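Local structure of mandelate racemase/muconate lactonizing enzyme/Enolase superfamily (Rhodobacter sphaeroides, 2HZG) at residues A[305-317]-A[337-349]. The protein belongs to the mandelate racemase/muconate lactonizing enzyme branch of the enolase superfamily and carries a sodium ion in its barrel domain. Numbering follows the deposited sequence. Where two conformers were deposited one is given.
Sequences TFTSHLALSASLQ and LALDITGDHIRPD
H309 lies in the first turn of helix 309-316 and points into the chain that follows helix 336-340. Both segments belong to the modified TIM barrel of the enolase superfamily, where helix 309-316 follows barrel strand 300-303. One direct hydrogen bond joins them: I346 N donates to H309 ND1 at 2.8 Å, close to the imidazole plane. As ND1 accepts here, the ring probably carries its proton on NE2.

The two histidines form a T-shaped pair. The edge of H345 meets one face of H309, with planes at 85°. H345 NE2 in turn donates to a lone pair of L339 O (2.8 Å), which fixes the rotation of the H345 ring. L312 CD2 covers the opposite face of H309.

A water links the backbone of H309 to the backbone O of A338 and the side-chain OG1 of T342. It accepts from H309 N and donates to the two oxygens.

S308 is the N-cap; its OG accepts from A311 N and also bonds E43 of strand 38-44. Its CB rests on A338 O and I341 CG2.

Apolar packing completes the contact. T342 CG2 touches L310 CB at 3.7 Å. I346, extended at chi2 (175°), reaches the helix with CD1, which lies 3.8 Å from L312 CG and 4.1 Å from L316 CD1.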
# COMPACT_ATOMS: atom_id res chain seq x y z
N THR A 305 6.41 16.70 -7.11
CA THR A 305 6.23 17.63 -6.00
C THR A 305 5.05 18.54 -6.27
O THR A 305 5.03 19.21 -7.28
CB THR A 305 7.46 18.55 -5.80
OG1 THR A 305 8.63 17.76 -5.65
CG2 THR A 305 7.27 19.44 -4.55
N PHE A 306 4.09 18.58 -5.35
CA PHE A 306 2.97 19.51 -5.50
C PHE A 306 2.81 20.40 -4.24
O PHE A 306 1.80 21.10 -4.08
CB PHE A 306 1.66 18.74 -5.82
CG PHE A 306 0.67 19.53 -6.65
CD1 PHE A 306 0.98 19.91 -7.97
CD2 PHE A 306 -0.57 19.89 -6.13
CE1 PHE A 306 0.07 20.61 -8.74
CE2 PHE A 306 -1.49 20.63 -6.90
CZ PHE A 306 -1.16 20.99 -8.20
N THR A 307 3.81 20.38 -3.36
CA THR A 307 3.61 20.92 -2.02
C THR A 307 4.72 21.94 -1.62
O THR A 307 5.07 22.80 -2.44
CB THR A 307 3.42 19.77 -0.98
OG1 THR A 307 4.56 18.90 -1.04
CG2 THR A 307 2.17 18.96 -1.32
N SER A 308 5.23 21.86 -0.39
CA SER A 308 6.18 22.87 0.13
C SER A 308 7.56 22.81 -0.55
O SER A 308 7.89 21.88 -1.27
CB SER A 308 6.37 22.68 1.64
OG SER A 308 7.20 21.54 1.88
N HIS A 309 8.41 23.79 -0.27
CA HIS A 309 9.78 23.69 -0.77
C HIS A 309 10.63 22.71 0.03
O HIS A 309 11.64 22.26 -0.47
CB HIS A 309 10.47 25.05 -0.86
CG HIS A 309 10.03 25.84 -2.05
ND1 HIS A 309 10.87 26.70 -2.73
CD2 HIS A 309 8.85 25.89 -2.71
CE1 HIS A 309 10.22 27.24 -3.74
NE2 HIS A 309 8.99 26.77 -3.75
N LEU A 310 10.21 22.35 1.24
CA LEU A 310 10.89 21.25 1.95
C LEU A 310 10.73 19.93 1.17
O LEU A 310 11.70 19.21 0.95
CB LEU A 310 10.38 21.12 3.38
CG LEU A 310 11.02 20.00 4.23
CD1 LEU A 310 12.53 20.27 4.47
CD2 LEU A 310 10.25 19.80 5.55
N ALA A 311 9.49 19.64 0.75
CA ALA A 311 9.18 18.51 -0.14
C ALA A 311 9.91 18.63 -1.47
O ALA A 311 10.45 17.65 -1.97
CB ALA A 311 7.65 18.41 -0.36
N LEU A 312 9.92 19.85 -2.04
CA LEU A 312 10.63 20.09 -3.30
C LEU A 312 12.11 19.76 -3.18
O LEU A 312 12.65 19.02 -3.99
CB LEU A 312 10.46 21.54 -3.80
CG LEU A 312 11.17 21.94 -5.11
CD1 LEU A 312 10.80 21.02 -6.32
CD2 LEU A 312 10.85 23.42 -5.41
N SER A 313 12.75 20.32 -2.16
CA SER A 313 14.15 20.08 -1.93
C SER A 313 14.39 18.58 -1.83
O SER A 313 15.29 18.05 -2.49
CB SER A 313 14.63 20.77 -0.65
OG SER A 313 15.87 20.20 -0.28
N ALA A 314 13.56 17.88 -1.04
CA ALA A 314 13.77 16.45 -0.82
C ALA A 314 13.65 15.68 -2.11
O ALA A 314 14.46 14.81 -2.39
CB ALA A 314 12.80 15.92 0.23
N SER A 315 12.65 16.03 -2.93
CA SER A 315 12.41 15.27 -4.15
C SER A 315 13.37 15.64 -5.29
O SER A 315 13.44 14.92 -6.27
CB SER A 315 10.94 15.33 -4.57
OG SER A 315 10.11 14.50 -3.71
N LEU A 316 14.11 16.73 -5.14
CA LEU A 316 15.20 17.07 -6.07
C LEU A 316 16.48 16.31 -5.72
O LEU A 316 17.27 15.98 -6.62
CB LEU A 316 15.48 18.57 -6.08
CG LEU A 316 14.39 19.49 -6.63
CD1 LEU A 316 14.79 20.96 -6.57
CD2 LEU A 316 14.11 19.09 -8.06
N GLN A 317 16.70 16.03 -4.43
CA GLN A 317 17.93 15.35 -3.99
C GLN A 317 18.29 14.11 -4.83
O GLN A 317 19.42 13.98 -5.27
CB GLN A 317 17.91 14.99 -2.49
CG GLN A 317 17.58 16.13 -1.51
CD GLN A 317 18.63 17.24 -1.48
OE1 GLN A 317 19.82 17.01 -1.77
NE2 GLN A 317 18.20 18.44 -1.15
N LEU A 337 -0.36 27.21 3.10
CA LEU A 337 0.32 26.31 4.04
C LEU A 337 1.66 25.90 3.49
O LEU A 337 2.67 26.04 4.17
CB LEU A 337 -0.54 25.07 4.38
CG LEU A 337 0.17 23.92 5.13
CD1 LEU A 337 0.84 24.36 6.44
CD2 LEU A 337 -0.82 22.76 5.39
N ALA A 338 1.68 25.40 2.25
CA ALA A 338 2.91 24.90 1.63
C ALA A 338 3.99 25.98 1.49
O ALA A 338 5.18 25.70 1.74
CB ALA A 338 2.60 24.28 0.26
N LEU A 339 3.57 27.18 1.09
CA LEU A 339 4.43 28.37 1.05
C LEU A 339 5.03 28.67 2.44
O LEU A 339 6.23 28.93 2.55
CB LEU A 339 3.66 29.61 0.52
CG LEU A 339 3.12 29.57 -0.92
CD1 LEU A 339 2.30 30.82 -1.27
CD2 LEU A 339 4.25 29.39 -1.94
N ASP A 340 4.21 28.61 3.48
CA ASP A 340 4.61 29.08 4.82
C ASP A 340 5.48 28.09 5.57
O ASP A 340 6.14 28.46 6.55
CB ASP A 340 3.39 29.38 5.68
CG ASP A 340 2.62 30.62 5.21
OD1 ASP A 340 3.03 31.24 4.19
OD2 ASP A 340 1.60 30.94 5.87
N ILE A 341 5.49 26.83 5.10
CA ILE A 341 6.19 25.75 5.82
C ILE A 341 7.70 26.00 5.93
O ILE A 341 8.31 25.67 6.95
CB ILE A 341 5.88 24.33 5.20
CG1 ILE A 341 4.58 23.76 5.81
CG2 ILE A 341 7.07 23.34 5.41
CD1 ILE A 341 4.01 22.48 5.03
N THR A 342 8.31 26.54 4.89
CA THR A 342 9.72 26.89 4.98
C THR A 342 9.89 28.41 5.07
O THR A 342 9.11 29.18 4.45
CB THR A 342 10.56 26.34 3.82
OG1 THR A 342 10.04 26.81 2.58
CG2 THR A 342 10.58 24.81 3.84
N GLY A 343 10.88 28.84 5.86
CA GLY A 343 11.14 30.28 6.04
C GLY A 343 11.86 30.85 4.84
O GLY A 343 11.57 31.97 4.41
N ASP A 344 12.80 30.08 4.30
CA ASP A 344 13.40 30.37 3.00
C ASP A 344 12.86 29.42 1.93
O ASP A 344 12.12 28.46 2.24
CB ASP A 344 14.94 30.33 3.08
CG ASP A 344 15.49 29.10 3.83
OD1 ASP A 344 14.71 28.25 4.33
OD2 ASP A 344 16.74 29.01 3.94
N HIS A 345 13.18 29.71 0.67
CA HIS A 345 12.61 28.97 -0.46
C HIS A 345 13.68 28.71 -1.49
O HIS A 345 14.74 29.34 -1.47
CB HIS A 345 11.45 29.75 -1.07
CG HIS A 345 10.28 29.89 -0.15
ND1 HIS A 345 10.13 30.95 0.71
CD2 HIS A 345 9.23 29.06 0.09
CE1 HIS A 345 9.01 30.80 1.41
NE2 HIS A 345 8.46 29.65 1.06
N ILE A 346 13.41 27.77 -2.39
CA ILE A 346 14.31 27.51 -3.50
C ILE A 346 14.05 28.56 -4.58
O ILE A 346 12.93 28.67 -5.11
CB ILE A 346 14.14 26.07 -4.08
CG1 ILE A 346 14.44 25.01 -3.00
CG2 ILE A 346 15.04 25.92 -5.33
CD1 ILE A 346 14.20 23.56 -3.42
N ARG A 347 15.10 29.30 -4.92
CA ARG A 347 14.98 30.39 -5.89
C ARG A 347 15.78 30.11 -7.16
O ARG A 347 16.83 29.46 -7.11
CB ARG A 347 15.41 31.72 -5.24
CG ARG A 347 14.65 32.07 -3.96
CD ARG A 347 13.26 32.66 -4.21
NE ARG A 347 12.12 31.73 -4.20
CZ ARG A 347 10.93 32.05 -3.69
NH1 ARG A 347 10.75 33.24 -3.11
NH2 ARG A 347 9.90 31.19 -3.72
N PRO A 348 15.29 30.60 -8.31
CA PRO A 348 15.99 30.33 -9.58
C PRO A 348 17.33 31.09 -9.64
O PRO A 348 17.47 32.14 -9.00
CB PRO A 348 15.04 30.88 -10.64
CG PRO A 348 14.25 31.95 -9.94
CD PRO A 348 14.06 31.40 -8.53
N ASP A 349 18.30 30.56 -10.35
CA ASP A 349 19.51 31.33 -10.67
C ASP A 349 19.22 32.27 -11.85
O ASP A 349 18.07 32.39 -12.29
CB ASP A 349 20.72 30.41 -10.94
CG ASP A 349 20.53 29.47 -12.15
OD1 ASP A 349 19.70 29.74 -13.04
OD2 ASP A 349 21.22 28.43 -12.21
O HOH W 1 7.74 26.05 1.19